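Local coordinates for protein GH127 beta-L-arabinofuranoside (PDB 4QK0) that probably hydrolyses beta-L-arabinofuranosidic linkages, releasing L-arabinose, as a glycoside hydrolase, at residues A[247-251]-A[263-269]; A[241-245]-A[315-319]; A[218-223]-A[251-257]; A[308-314]-A[331-337]. All blocks are in the same frame, centred on the assembly; numbering follows the deposited sequence.

All four contacts lie within the GH127 catalytic domain and are linked by shared residues or bonds. Contacts 1 and 2, their centres about 8 Å apart, meet in the small antiparallel sheet of strands 264-265 and 318-319, where Gly264 O lies 2.9 Å from Phe319 N. Glu317 of contact 2 ties three contacts together: OE2 lies 2.9 Å from His265 NE2 of contact 1, and OE1 lies 2.6 Å from Tyr331 OH of contact 4. Contact 3 shares Gln251 with contact 1, and its Arg221 NH2 lies 2.9 Å from His250 O. Contacts 3 and 4 are the far ends of the group, their centres about 23 Å apart.

Contact 1. Residues A[247-251]-A[263-269]; sequences YRYHQ and VGHAVRA
The backbones meet where Tyr249 passes Gly264, their CA atoms 3.9 Å apart, and His265 N donates to a lone pair of Tyr249 O at 3.1 Å. Glycine suits this place: Gly264 has a positive phi, and a side-chain carbon would run into the carbonyl oxygens of Arg248 and Tyr249. Its CA-H makes a CA-H...O contact with Arg248 O instead. Gln251, bent at chi2 (84°), brings one amide nitrogen to two carbonyls. NE2 gives Val263 O an almost straight bond of 2.8 Å in the amide plane, and reaches His265 O at 2.9 Å by a more bent bond tilted out of that plane. OE1 is taken by Gln192, so both ends of this buried amide are satisfied; a leucine in its place would probably leave Val263 O without its donor and Gln192 without its acceptor. The segment 263-269 here turns from the short strand 264-265 into helix 266-283 of the (alpha/alpha)6-barrel fold expected for this family. His265 is the N-cap, its ND1 accepting weakly from Arg268 N, while NE2 bonds Glu317. The CG of Tyr249, anti to the backbone N (chi1 178°), carries the ring alongside His265. The imidazole turns its edge to the phenol face, the planes 72° apart, and His265 CB lies over that face, 4.1 Å from the centroid. The Arg268 guanidinium, whose NE is bonded to Gly190 O, has Tyr249 CE2 over its centre, 3.7 Å from CZ. Val263 CG1 lies over one face of the Arg248 guanidinium, 3.7 Å from its CZ.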
loop_
_atom_site.group_PDB
_atom_site.type_symbol
_atom_site.label_atom_id
_atom_site.label_comp_id
_atom_site.label_asym_id
_atom_site.label_seq_id
_atom_site.Cartn_x
_atom_site.Cartn_y
_atom_site.Cartn_z
ATOM N N TYR A 247 -12.633 -12.114 14.200
ATOM C CA TYR A 247 -14.023 -11.709 14.255
ATOM C C TYR A 247 -14.212 -10.246 14.362
ATOM O O TYR A 247 -15.334 -9.761 14.270
ATOM C CB TYR A 247 -14.732 -12.424 15.382
ATOM C CG TYR A 247 -14.860 -13.909 15.148
ATOM C CD1 TYR A 247 -15.235 -14.405 13.903
ATOM C CD2 TYR A 247 -14.571 -14.836 16.187
ATOM C CE1 TYR A 247 -15.352 -15.761 13.685
ATOM C CE2 TYR A 247 -14.724 -16.187 15.977
ATOM C CZ TYR A 247 -15.110 -16.647 14.718
ATOM O OH TYR A 247 -15.228 -18.007 14.492
ATOM N N ARG A 248 -13.127 -9.508 14.506
ATOM C CA ARG A 248 -13.220 -8.059 14.266
ATOM C C ARG A 248 -13.774 -7.732 12.900
ATOM O O ARG A 248 -14.455 -6.724 12.726
ATOM C CB ARG A 248 -11.850 -7.405 14.384
ATOM C CG ARG A 248 -11.309 -7.468 15.803
ATOM C CD ARG A 248 -9.803 -7.289 15.809
ATOM N NE ARG A 248 -9.436 -5.959 15.361
ATOM C CZ ARG A 248 -9.256 -4.909 16.165
ATOM N NH1 ARG A 248 -9.471 -5.030 17.474
ATOM N NH2 ARG A 248 -8.869 -3.718 15.651
ATOM N N TYR A 249 -13.513 -8.586 11.921
ATOM C CA TYR A 249 -14.051 -8.331 10.575
ATOM C C TYR A 249 -15.563 -8.125 10.600
ATOM O O TYR A 249 -16.088 -7.207 9.956
ATOM C CB TYR A 249 -13.761 -9.512 9.689
ATOM C CG TYR A 249 -14.295 -9.411 8.275
ATOM C CD1 TYR A 249 -13.655 -8.635 7.325
ATOM C CD2 TYR A 249 -15.384 -10.180 7.867
ATOM C CE1 TYR A 249 -14.106 -8.560 6.016
ATOM C CE2 TYR A 249 -15.842 -10.159 6.530
ATOM C CZ TYR A 249 -15.202 -9.343 5.623
ATOM O OH TYR A 249 -15.616 -9.260 4.353
ATOM N N HIS A 250 -16.234 -8.978 11.373
ATOM C CA HIS A 250 -17.714 -8.934 11.529
ATOM C C HIS A 250 -18.188 -8.127 12.771
ATOM O O HIS A 250 -19.369 -8.135 13.085
ATOM C CB HIS A 250 -18.272 -10.334 11.732
ATOM C CG HIS A 250 -17.720 -11.352 10.812
ATOM N ND1 HIS A 250 -16.587 -12.087 11.109
ATOM C CD2 HIS A 250 -18.152 -11.797 9.610
ATOM C CE1 HIS A 250 -16.327 -12.919 10.112
ATOM N NE2 HIS A 250 -17.288 -12.801 9.220
ATOM N N GLN A 251 -17.267 -7.454 13.457
ATOM C CA GLN A 251 -17.562 -6.748 14.704
ATOM C C GLN A 251 -18.295 -7.665 15.712
ATOM O O GLN A 251 -19.193 -7.226 16.413
ATOM C CB GLN A 251 -18.369 -5.460 14.450
ATOM C CG GLN A 251 -17.672 -4.478 13.502
ATOM C CD GLN A 251 -17.900 -4.770 12.016
ATOM O OE1 GLN A 251 -18.893 -5.405 11.641
ATOM N NE2 GLN A 251 -16.985 -4.308 11.173
ATOM N N VAL A 263 -13.853 -0.979 13.905
ATOM C CA VAL A 263 -12.941 -1.982 13.370
ATOM C C VAL A 263 -13.672 -2.794 12.314
ATOM O O VAL A 263 -14.912 -2.821 12.271
ATOM C CB VAL A 263 -12.426 -2.942 14.451
ATOM C CG1 VAL A 263 -11.716 -2.171 15.561
ATOM C CG2 VAL A 263 -13.549 -3.753 15.057
ATOM N N GLY A 264 -12.903 -3.506 11.512
ATOM C CA GLY A 264 -13.414 -4.474 10.589
ATOM C C GLY A 264 -14.011 -3.871 9.352
ATOM O O GLY A 264 -13.761 -2.739 9.007
ATOM N N HIS A 265 -14.810 -4.688 8.680
ATOM C CA HIS A 265 -15.455 -4.313 7.421
ATOM C C HIS A 265 -16.382 -3.129 7.649
ATOM O O HIS A 265 -17.234 -3.177 8.550
ATOM C CB HIS A 265 -16.250 -5.543 6.935
ATOM C CG HIS A 265 -16.773 -5.409 5.559
ATOM N ND1 HIS A 265 -17.942 -4.743 5.272
ATOM C CD2 HIS A 265 -16.280 -5.837 4.371
ATOM C CE1 HIS A 265 -18.131 -4.745 3.964
ATOM N NE2 HIS A 265 -17.131 -5.395 3.397
ATOM N N ALA A 266 -16.253 -2.089 6.821
ATOM C CA ALA A 266 -16.881 -0.846 7.083
ATOM C C ALA A 266 -18.387 -0.849 6.898
ATOM O O ALA A 266 -19.070 -0.232 7.701
ATOM C CB ALA A 266 -16.284 0.265 6.272
ATOM N N VAL A 267 -18.902 -1.501 5.848
ATOM C CA VAL A 267 -20.335 -1.529 5.634
ATOM C C VAL A 267 -21.014 -2.323 6.749
ATOM O O VAL A 267 -22.023 -1.892 7.305
ATOM C CB VAL A 267 -20.712 -2.154 4.283
ATOM C CG1 VAL A 267 -22.193 -2.030 4.062
ATOM C CG2 VAL A 267 -19.990 -1.445 3.115
ATOM N N ARG A 268 -20.455 -3.463 7.079
ATOM C CA ARG A 268 -20.929 -4.279 8.167
ATOM C C ARG A 268 -21.023 -3.433 9.444
ATOM O O ARG A 268 -22.066 -3.417 10.140
ATOM C CB ARG A 268 -20.012 -5.451 8.422
ATOM C CG ARG A 268 -20.202 -6.608 7.472
ATOM C CD ARG A 268 -19.218 -7.762 7.764
ATOM N NE ARG A 268 -19.483 -8.952 6.973
ATOM C CZ ARG A 268 -19.232 -9.071 5.671
ATOM N NH1 ARG A 268 -18.679 -8.086 5.007
ATOM N NH2 ARG A 268 -19.589 -10.168 5.032
ATOM N N ALA A 269 -19.967 -2.692 9.744
ATOM C CA ALA A 269 -19.936 -1.916 10.965
ATOM C C ALA A 269 -21.039 -0.869 10.974
ATOM O O ALA A 269 -21.690 -0.657 12.008
ATOM C CB ALA A 269 -18.573 -1.246 11.148
#

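Contact 2. Residues A[241-245]-A[315-319]; sequences FWYDG and FGESF
The carbonyl oxygen of Phe319 is gripped by two waters, and each is also bonded to the phenol oxygen of Tyr243. The closer water donates to Phe319 O at 2.7 Å and lies 2.9 Å from Tyr243 OH. It also donates to Ser318 OG at 2.8 Å, so it joins two hydroxyls that are not bonded directly. Ser318 OG in turn donates to Phe315 O at 2.9 Å, which fixes its rotation; a small hydroxyl suits this turn, because it can serve its own backbone and the water together. Ser318 and Glu317 both face Ser313 as a G1 beta bulge, just where the chain enters strand 318-319, the partner of strand 264-265. Gly316, with positive phi, fits before the bulge because a side-chain carbon would strike Tyr243 CE1. Gly316 CA lies at the edge of the Trp242 ring, 3.8 Å from CH2. Around it stands an aromatic cluster. Trp242, with CG between the backbone N and the carbonyl carbon (chi1 63°), sends the edge of its six-membered ring to the face of Phe315 as a T-shaped stack, planes 89° apart, with CE3 3.8 Å from Phe315 CZ. Tyr243 lies nearly parallel to Phe315, at 16°, but slid so far that the rings barely overlap, and CD1 meets Phe315 CE2 at 3.9 Å. Phe315 also stacks on His395 of the second subunit, which carries the cluster into the dimer interface.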
loop_
_atom_site.group_PDB
_atom_site.type_symbol
_atom_site.label_atom_id
_atom_site.label_comp_id
_atom_site.label_asym_id
_atom_site.label_seq_id
_atom_site.Cartn_x
_atom_site.Cartn_y
_atom_site.Cartn_z
ATOM N N PHE A 241 -9.682 -18.299 9.998
ATOM C CA PHE A 241 -10.401 -17.297 9.198
ATOM C C PHE A 241 -9.372 -16.459 8.363
ATOM O O PHE A 241 -8.333 -16.085 8.880
ATOM C CB PHE A 241 -11.314 -16.420 10.098
ATOM C CG PHE A 241 -12.295 -15.581 9.308
ATOM C CD1 PHE A 241 -13.275 -16.187 8.541
ATOM C CD2 PHE A 241 -12.209 -14.201 9.305
ATOM C CE1 PHE A 241 -14.150 -15.423 7.762
ATOM C CE2 PHE A 241 -13.068 -13.445 8.560
ATOM C CZ PHE A 241 -14.050 -14.057 7.774
ATOM N N TRP A 242 -9.662 -16.192 7.087
ATOM C CA TRP A 242 -8.721 -15.469 6.215
ATOM C C TRP A 242 -8.330 -14.082 6.756
ATOM O O TRP A 242 -7.190 -13.657 6.559
ATOM C CB TRP A 242 -9.248 -15.346 4.777
ATOM C CG TRP A 242 -10.519 -14.540 4.652
ATOM C CD1 TRP A 242 -11.809 -15.019 4.760
ATOM C CD2 TRP A 242 -10.639 -13.125 4.435
ATOM N NE1 TRP A 242 -12.712 -13.995 4.637
ATOM C CE2 TRP A 242 -12.036 -12.818 4.445
ATOM C CE3 TRP A 242 -9.710 -12.084 4.274
ATOM C CZ2 TRP A 242 -12.527 -11.516 4.228
ATOM C CZ3 TRP A 242 -10.195 -10.767 4.074
ATOM C CH2 TRP A 242 -11.592 -10.501 4.051
ATOM N N TYR A 243 -9.256 -13.371 7.411
ATOM C CA TYR A 243 -8.950 -12.021 7.904
ATOM C C TYR A 243 -8.195 -12.113 9.212
ATOM O O TYR A 243 -8.636 -12.752 10.148
ATOM C CB TYR A 243 -10.225 -11.218 8.102
ATOM C CG TYR A 243 -10.046 -9.784 8.547
ATOM C CD1 TYR A 243 -9.753 -8.779 7.637
ATOM C CD2 TYR A 243 -10.252 -9.419 9.866
ATOM C CE1 TYR A 243 -9.607 -7.450 8.032
ATOM C CE2 TYR A 243 -10.124 -8.097 10.269
ATOM C CZ TYR A 243 -9.787 -7.109 9.350
ATOM O OH TYR A 243 -9.669 -5.791 9.762
ATOM N N ASP A 244 -7.054 -11.448 9.263
ATOM C CA ASP A 244 -6.104 -11.583 10.389
ATOM C C ASP A 244 -6.707 -11.197 11.748
ATOM O O ASP A 244 -6.440 -11.848 12.741
ATOM C CB ASP A 244 -4.815 -10.749 10.122
ATOM C CG ASP A 244 -3.965 -11.319 8.954
ATOM O OD1 ASP A 244 -4.521 -11.937 8.003
ATOM O OD2 ASP A 244 -2.736 -11.143 8.987
ATOM N N GLY A 245 -7.515 -10.134 11.768
ATOM C CA GLY A 245 -8.186 -9.718 12.983
ATOM C C GLY A 245 -9.328 -10.647 13.424
ATOM O O GLY A 245 -10.036 -10.324 14.367
ATOM N N PHE A 315 -7.763 -4.732 2.170
ATOM C CA PHE A 315 -7.826 -6.051 2.738
ATOM C C PHE A 315 -8.948 -6.017 3.799
ATOM O O PHE A 315 -8.827 -5.359 4.835
ATOM C CB PHE A 315 -6.506 -6.413 3.388
ATOM C CG PHE A 315 -6.452 -7.798 3.908
ATOM C CD1 PHE A 315 -6.403 -8.848 3.059
ATOM C CD2 PHE A 315 -6.411 -8.030 5.295
ATOM C CE1 PHE A 315 -6.346 -10.132 3.559
ATOM C CE2 PHE A 315 -6.360 -9.301 5.792
ATOM C CZ PHE A 315 -6.331 -10.362 4.913
ATOM N N GLY A 316 -10.039 -6.730 3.520
ATOM C CA GLY A 316 -11.215 -6.712 4.410
ATOM C C GLY A 316 -12.085 -5.494 4.261
ATOM O O GLY A 316 -13.008 -5.331 5.032
ATOM N N GLU A 317 -11.791 -4.631 3.292
ATOM C CA GLU A 317 -12.595 -3.445 3.017
ATOM C C GLU A 317 -12.950 -2.755 4.322
ATOM O O GLU A 317 -14.106 -2.488 4.610
ATOM C CB GLU A 317 -13.842 -3.832 2.225
ATOM C CG GLU A 317 -13.540 -4.829 1.103
ATOM C CD GLU A 317 -14.804 -5.331 0.434
ATOM O OE1 GLU A 317 -15.109 -4.939 -0.695
ATOM O OE2 GLU A 317 -15.514 -6.100 1.078
ATOM N N SER A 318 -11.916 -2.426 5.087
ATOM C CA SER A 318 -12.068 -2.231 6.490
ATOM C C SER A 318 -11.482 -0.945 7.037
ATOM O O SER A 318 -10.636 -0.256 6.415
ATOM C CB SER A 318 -11.432 -3.438 7.194
ATOM O OG SER A 318 -10.088 -3.557 6.796
ATOM N N PHE A 319 -11.970 -0.624 8.233
ATOM C CA PHE A 319 -11.296 0.280 9.104
ATOM C C PHE A 319 -9.934 -0.281 9.462
ATOM O O PHE A 319 -9.722 -1.500 9.573
ATOM C CB PHE A 319 -12.089 0.462 10.375
ATOM C CG PHE A 319 -13.384 1.236 10.187
ATOM C CD1 PHE A 319 -13.370 2.584 9.977
ATOM C CD2 PHE A 319 -14.605 0.581 10.190
ATOM C CE1 PHE A 319 -14.549 3.300 9.809
ATOM C CE2 PHE A 319 -15.802 1.293 10.004
ATOM C CZ PHE A 319 -15.783 2.647 9.807
HETATM O O HOH W 1 -8.109 -3.559 8.798
HETATM O O HOH W 2 -10.168 -3.323 11.886
#

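Contact 3. Residues A[218-223]-A[251-257]; sequences IDQRGQ and QAHIPVR
Arg257 starts with CG anti to the carbonyl carbon (chi1 -66°) and then runs fully extended to NE, a path long enough to bring its guanidinium to Asp219 near the end of helix 208-220. There the salt bridge is end-on but converges on one atom: NH1 lies 2.9 Å and NH2 3.0 Å from Asp219 OD1, which sits in the guanidinium plane. Both nitrogens approach from the same face of the carboxylate, whose plane is turned 46° from theirs. Gln215 also donates to OD1, and Asp285 forms a second salt bridge with Arg257 NH2, so the arginine is shared between two acids. The helix closes into a type II beta turn, Gln220 to Gln223, and this turn lies against the long loop that precedes strand 264-265. Glycine fits the third position of this turn: Gly222 has phi 84°, and a side-chain carbon would collide with Ile254 O. Its bare CA instead lies 3.4 Å from Ala252 O in a CA-H...O contact, and Pro255 CA makes a similar one with Arg221 O at 3.5 Å. Arg221, also extended, lays its aliphatic part along the loop, CD 3.5 Å from Gln251 O and CG 4.0 Å from Ala252 CB. Its charged end goes further, NH2 donating to His250 O and Asp189 O. On the helix side, Ile218 CG2 packs against Val256 CG2 at 3.9 Å, branched side chains crossing at about a right angle, with Leu279 against Ile218 and Leu288 against Val256.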
loop_
_atom_site.group_PDB
_atom_site.type_symbol
_atom_site.label_atom_id
_atom_site.label_comp_id
_atom_site.label_asym_id
_atom_site.label_seq_id
_atom_site.Cartn_x
_atom_site.Cartn_y
_atom_site.Cartn_z
ATOM N N ILE A 218 -28.469 -7.842 18.220
ATOM C CA ILE A 218 -27.483 -6.896 18.698
ATOM C C ILE A 218 -26.887 -7.285 20.057
ATOM O O ILE A 218 -25.665 -7.246 20.216
ATOM C CB ILE A 218 -28.091 -5.473 18.735
ATOM C CG1 ILE A 218 -28.376 -4.969 17.315
ATOM C CG2 ILE A 218 -27.209 -4.501 19.481
ATOM C CD1 ILE A 218 -27.161 -4.842 16.423
ATOM N N ASP A 219 -27.718 -7.685 21.017
ATOM C CA ASP A 219 -27.188 -8.040 22.348
ATOM C C ASP A 219 -26.432 -9.326 22.344
ATOM O O ASP A 219 -25.556 -9.503 23.169
ATOM C CB ASP A 219 -28.286 -8.102 23.450
ATOM C CG ASP A 219 -28.915 -6.761 23.702
ATOM O OD1 ASP A 219 -28.249 -5.701 23.466
ATOM O OD2 ASP A 219 -30.087 -6.757 24.151
ATOM N N GLN A 220 -26.720 -10.206 21.403
ATOM C CA GLN A 220 -26.051 -11.503 21.395
ATOM C C GLN A 220 -24.667 -11.500 20.715
ATOM O O GLN A 220 -23.816 -12.335 21.010
ATOM C CB GLN A 220 -26.899 -12.512 20.666
ATOM C CG GLN A 220 -26.457 -13.931 20.921
ATOM C CD GLN A 220 -26.611 -14.358 22.385
ATOM O OE1 GLN A 220 -27.440 -13.849 23.116
ATOM N NE2 GLN A 220 -25.812 -15.313 22.791
ATOM N N ARG A 221 -24.463 -10.548 19.812
ATOM C CA ARG A 221 -23.225 -10.447 19.042
ATOM C C ARG A 221 -22.032 -10.285 19.936
ATOM O O ARG A 221 -21.996 -9.419 20.828
ATOM C CB ARG A 221 -23.286 -9.291 18.055
ATOM C CG ARG A 221 -22.413 -9.492 16.857
ATOM C CD ARG A 221 -22.445 -8.291 15.929
ATOM N NE ARG A 221 -21.821 -8.652 14.651
ATOM C CZ ARG A 221 -22.419 -9.350 13.682
ATOM N NH1 ARG A 221 -23.669 -9.779 13.843
ATOM N NH2 ARG A 221 -21.770 -9.628 12.548
ATOM N N GLY A 222 -21.040 -11.124 19.686
ATOM C CA GLY A 222 -19.774 -11.015 20.397
ATOM C C GLY A 222 -19.748 -11.691 21.751
ATOM O O GLY A 222 -18.722 -11.701 22.399
ATOM N N GLN A 223 -20.861 -12.308 22.145
ATOM C CA GLN A 223 -20.885 -13.059 23.391
ATOM C C GLN A 223 -20.077 -14.350 23.272
ATOM O O GLN A 223 -20.047 -14.996 22.228
ATOM C CB GLN A 223 -22.322 -13.418 23.829
ATOM C CG GLN A 223 -23.244 -12.248 24.117
ATOM C CD GLN A 223 -22.780 -11.244 25.194
ATOM O OE1 GLN A 223 -23.200 -10.066 25.184
ATOM N NE2 GLN A 223 -21.959 -11.693 26.145
ATOM N N GLN A 251 -17.267 -7.454 13.457
ATOM C CA GLN A 251 -17.562 -6.748 14.704
ATOM C C GLN A 251 -18.295 -7.665 15.712
ATOM O O GLN A 251 -19.193 -7.226 16.413
ATOM C CB GLN A 251 -18.369 -5.460 14.450
ATOM C CG GLN A 251 -17.672 -4.478 13.502
ATOM C CD GLN A 251 -17.900 -4.770 12.016
ATOM O OE1 GLN A 251 -18.893 -5.405 11.641
ATOM N NE2 GLN A 251 -16.985 -4.308 11.173
ATOM N N ALA A 252 -17.851 -8.909 15.757
ATOM C CA ALA A 252 -18.352 -9.917 16.625
ATOM C C ALA A 252 -17.266 -10.403 17.573
ATOM O O ALA A 252 -17.337 -11.524 18.067
ATOM C CB ALA A 252 -18.888 -11.074 15.816
ATOM N N HIS A 253 -16.275 -9.553 17.863
ATOM C CA HIS A 253 -15.125 -9.900 18.723
ATOM C C HIS A 253 -15.466 -9.721 20.212
ATOM O O HIS A 253 -14.996 -10.474 21.064
ATOM C CB HIS A 253 -13.880 -9.083 18.356
ATOM C CG HIS A 253 -14.122 -7.612 18.288
ATOM N ND1 HIS A 253 -15.082 -7.057 17.471
ATOM C CD2 HIS A 253 -13.476 -6.567 18.868
ATOM C CE1 HIS A 253 -15.062 -5.739 17.599
ATOM N NE2 HIS A 253 -14.100 -5.417 18.448
ATOM N N ILE A 254 -16.305 -8.745 20.505
ATOM C CA ILE A 254 -16.766 -8.441 21.853
ATOM C C ILE A 254 -18.148 -7.804 21.751
ATOM O O ILE A 254 -18.533 -7.342 20.702
ATOM C CB ILE A 254 -15.835 -7.419 22.570
ATOM C CG1 ILE A 254 -15.811 -6.078 21.809
ATOM C CG2 ILE A 254 -14.442 -7.978 22.740
ATOM C CD1 ILE A 254 -14.726 -5.108 22.279
ATOM N N PRO A 255 -18.874 -7.727 22.865
ATOM C CA PRO A 255 -20.200 -7.205 22.773
ATOM C C PRO A 255 -20.218 -5.759 22.337
ATOM O O PRO A 255 -19.281 -5.019 22.610
ATOM C CB PRO A 255 -20.755 -7.406 24.207
ATOM C CG PRO A 255 -19.993 -8.594 24.748
ATOM C CD PRO A 255 -18.606 -8.381 24.169
ATOM N N VAL A 256 -21.311 -5.345 21.704
ATOM C CA VAL A 256 -21.310 -4.057 21.046
ATOM C C VAL A 256 -21.074 -2.888 21.997
ATOM O O VAL A 256 -20.390 -1.952 21.611
ATOM C CB VAL A 256 -22.557 -3.781 20.224
ATOM C CG1 VAL A 256 -22.703 -4.860 19.159
ATOM C CG2 VAL A 256 -23.794 -3.707 21.098
ATOM N N ARG A 257 -21.568 -2.979 23.239
ATOM C CA ARG A 257 -21.370 -1.913 24.207
ATOM C C ARG A 257 -19.914 -1.798 24.655
ATOM O O ARG A 257 -19.526 -0.764 25.141
ATOM C CB ARG A 257 -22.306 -2.046 25.437
ATOM C CG ARG A 257 -23.786 -1.878 25.118
ATOM C CD ARG A 257 -24.685 -2.406 26.223
ATOM N NE ARG A 257 -26.115 -2.340 25.888
ATOM C CZ ARG A 257 -26.744 -3.233 25.153
ATOM N NH1 ARG A 257 -26.069 -4.233 24.580
ATOM N NH2 ARG A 257 -28.048 -3.114 24.913
HETATM O O HOH W 3 -23.530 -7.404 21.579
#

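Contact 4. Residues A[308-314]-A[331-337]; sequences GGVGSSA and YAETCAS
Gly308 O accepts from Ser337 OG at 3.0 Å, the hydroxyl standing above the carbonyl plane. Gly309 packs its bare CA against Ala332 CB at 3.9 Å, a spacing with no room for a side chain. Val310 N donates to a water that itself donates to Glu333 O and Ser337 OG, while Val310 O takes a second water bonded to Glu333 N. The side chain of Val310 makes an apolar contact, CG2 touching Ala336 CB at 3.6 Å. Gly311 O is gripped twice, by Ala332 N at 2.9 Å and Tyr331 N at 3.0 Å. Ser312 O bonds Arg394 of the second subunit, and Ser312 and Ser313 together face Ser318 as a classic beta bulge. With CG roughly anti to the backbone N (chi1 -155°), the Tyr331 ring is carried to Ala314, whose CB lies 3.7 Å from CD1. Replacing Tyr331 by alanine would probably leave Glu317 OE1 without its hydroxyl partner and open a gap beside Ala314. Glu333 occupies the N-cap position of helix 334-350; the contact joins the loop before strand 318-319 to the start of that helix, in what is expected to be the (alpha/alpha)6 barrel of the catalytic domain.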
loop_
_atom_site.group_PDB
_atom_site.type_symbol
_atom_site.label_atom_id
_atom_site.label_comp_id
_atom_site.label_asym_id
_atom_site.label_seq_id
_atom_site.Cartn_x
_atom_site.Cartn_y
_atom_site.Cartn_z
ATOM N N GLY A 308 -16.326 11.982 3.249
ATOM C CA GLY A 308 -17.316 11.120 3.856
ATOM C C GLY A 308 -17.038 9.651 3.591
ATOM O O GLY A 308 -17.756 8.795 4.030
ATOM N N GLY A 309 -15.914 9.337 2.963
ATOM C CA GLY A 309 -15.516 7.948 2.806
ATOM C C GLY A 309 -15.079 7.316 4.096
ATOM O O GLY A 309 -14.512 7.977 4.954
ATOM N N VAL A 310 -15.296 6.018 4.213
ATOM C CA VAL A 310 -14.789 5.270 5.336
ATOM C C VAL A 310 -14.284 3.933 4.844
ATOM O O VAL A 310 -14.831 3.336 3.906
ATOM C CB VAL A 310 -15.854 5.021 6.423
ATOM C CG1 VAL A 310 -16.182 6.290 7.180
ATOM C CG2 VAL A 310 -17.128 4.575 5.780
ATOM N N GLY A 311 -13.220 3.448 5.479
ATOM C CA GLY A 311 -12.565 2.217 5.053
ATOM C C GLY A 311 -11.225 2.589 4.432
ATOM O O GLY A 311 -11.183 3.141 3.353
ATOM N N SER A 312 -10.149 2.297 5.137
ATOM C CA SER A 312 -8.815 2.735 4.739
ATOM C C SER A 312 -7.933 1.583 4.250
ATOM O O SER A 312 -6.806 1.813 3.930
ATOM C CB SER A 312 -8.136 3.419 5.939
ATOM O OG SER A 312 -8.042 2.486 7.008
ATOM N N SER A 313 -8.437 0.368 4.267
ATOM C CA SER A 313 -7.690 -0.799 3.873
ATOM C C SER A 313 -8.500 -1.697 2.936
ATOM O O SER A 313 -9.589 -2.128 3.283
ATOM C CB SER A 313 -7.250 -1.599 5.092
ATOM O OG SER A 313 -6.757 -2.908 4.759
ATOM N N ALA A 314 -7.938 -2.002 1.761
ATOM C CA ALA A 314 -8.565 -2.933 0.814
ATOM C C ALA A 314 -8.725 -4.298 1.381
ATOM O O ALA A 314 -9.692 -4.965 1.084
ATOM C CB ALA A 314 -7.764 -3.045 -0.472
ATOM N N TYR A 331 -9.909 2.760 0.630
ATOM C CA TYR A 331 -10.945 1.930 0.032
ATOM C C TYR A 331 -12.211 2.763 -0.156
ATOM O O TYR A 331 -12.681 2.944 -1.288
ATOM C CB TYR A 331 -11.162 0.699 0.842
ATOM C CG TYR A 331 -11.734 -0.417 0.018
ATOM C CD1 TYR A 331 -10.947 -1.158 -0.858
ATOM C CD2 TYR A 331 -13.062 -0.757 0.126
ATOM C CE1 TYR A 331 -11.493 -2.198 -1.616
ATOM C CE2 TYR A 331 -13.605 -1.787 -0.603
ATOM C CZ TYR A 331 -12.829 -2.497 -1.483
ATOM O OH TYR A 331 -13.399 -3.562 -2.173
ATOM N N ALA A 332 -12.774 3.295 0.925
ATOM C CA ALA A 332 -13.890 4.280 0.822
ATOM C C ALA A 332 -14.985 3.819 -0.153
ATOM O O ALA A 332 -15.358 4.511 -1.084
ATOM C CB ALA A 332 -13.377 5.624 0.445
ATOM N N GLU A 333 -15.412 2.597 0.058
ATOM C CA GLU A 333 -16.430 1.931 -0.760
ATOM C C GLU A 333 -17.712 2.769 -0.808
ATOM O O GLU A 333 -18.125 3.378 0.196
ATOM C CB GLU A 333 -16.721 0.600 -0.122
ATOM C CG GLU A 333 -17.583 -0.342 -0.868
ATOM C CD GLU A 333 -17.817 -1.666 -0.117
ATOM O OE1 GLU A 333 -18.747 -2.322 -0.559
ATOM O OE2 GLU A 333 -17.108 -2.094 0.835
ATOM N N THR A 334 -18.289 2.840 -1.991
ATOM C CA THR A 334 -19.521 3.551 -2.216
ATOM C C THR A 334 -20.578 3.126 -1.182
ATOM O O THR A 334 -21.161 3.979 -0.545
ATOM C CB THR A 334 -20.029 3.312 -3.673
ATOM O OG1 THR A 334 -19.024 3.731 -4.615
ATOM C CG2 THR A 334 -21.273 4.117 -3.929
ATOM N N CYS A 335 -20.749 1.827 -1.003
ATOM C CA CYS A 335 -21.721 1.289 -0.081
ATOM C C CYS A 335 -21.481 1.722 1.381
ATOM O O CYS A 335 -22.425 1.860 2.144
ATOM C CB CYS A 335 -21.770 -0.227 -0.174
ATOM S SG CYS A 335 -22.668 -0.744 -1.622
ATOM N N ALA A 336 -20.231 1.984 1.753
ATOM C CA ALA A 336 -19.940 2.368 3.126
ATOM C C ALA A 336 -20.365 3.794 3.347
ATOM O O ALA A 336 -20.775 4.138 4.443
ATOM C CB ALA A 336 -18.468 2.218 3.446
ATOM N N SER A 337 -20.218 4.633 2.328
ATOM C CA SER A 337 -20.601 6.018 2.452
ATOM C C SER A 337 -22.145 6.151 2.470
ATOM O O SER A 337 -22.686 6.957 3.229
ATOM C CB SER A 337 -19.994 6.858 1.350
ATOM O OG SER A 337 -18.666 7.179 1.699
HETATM O O HOH W 4 -17.045 5.053 1.893
HETATM O O HOH W 5 -15.046 0.911 2.654
#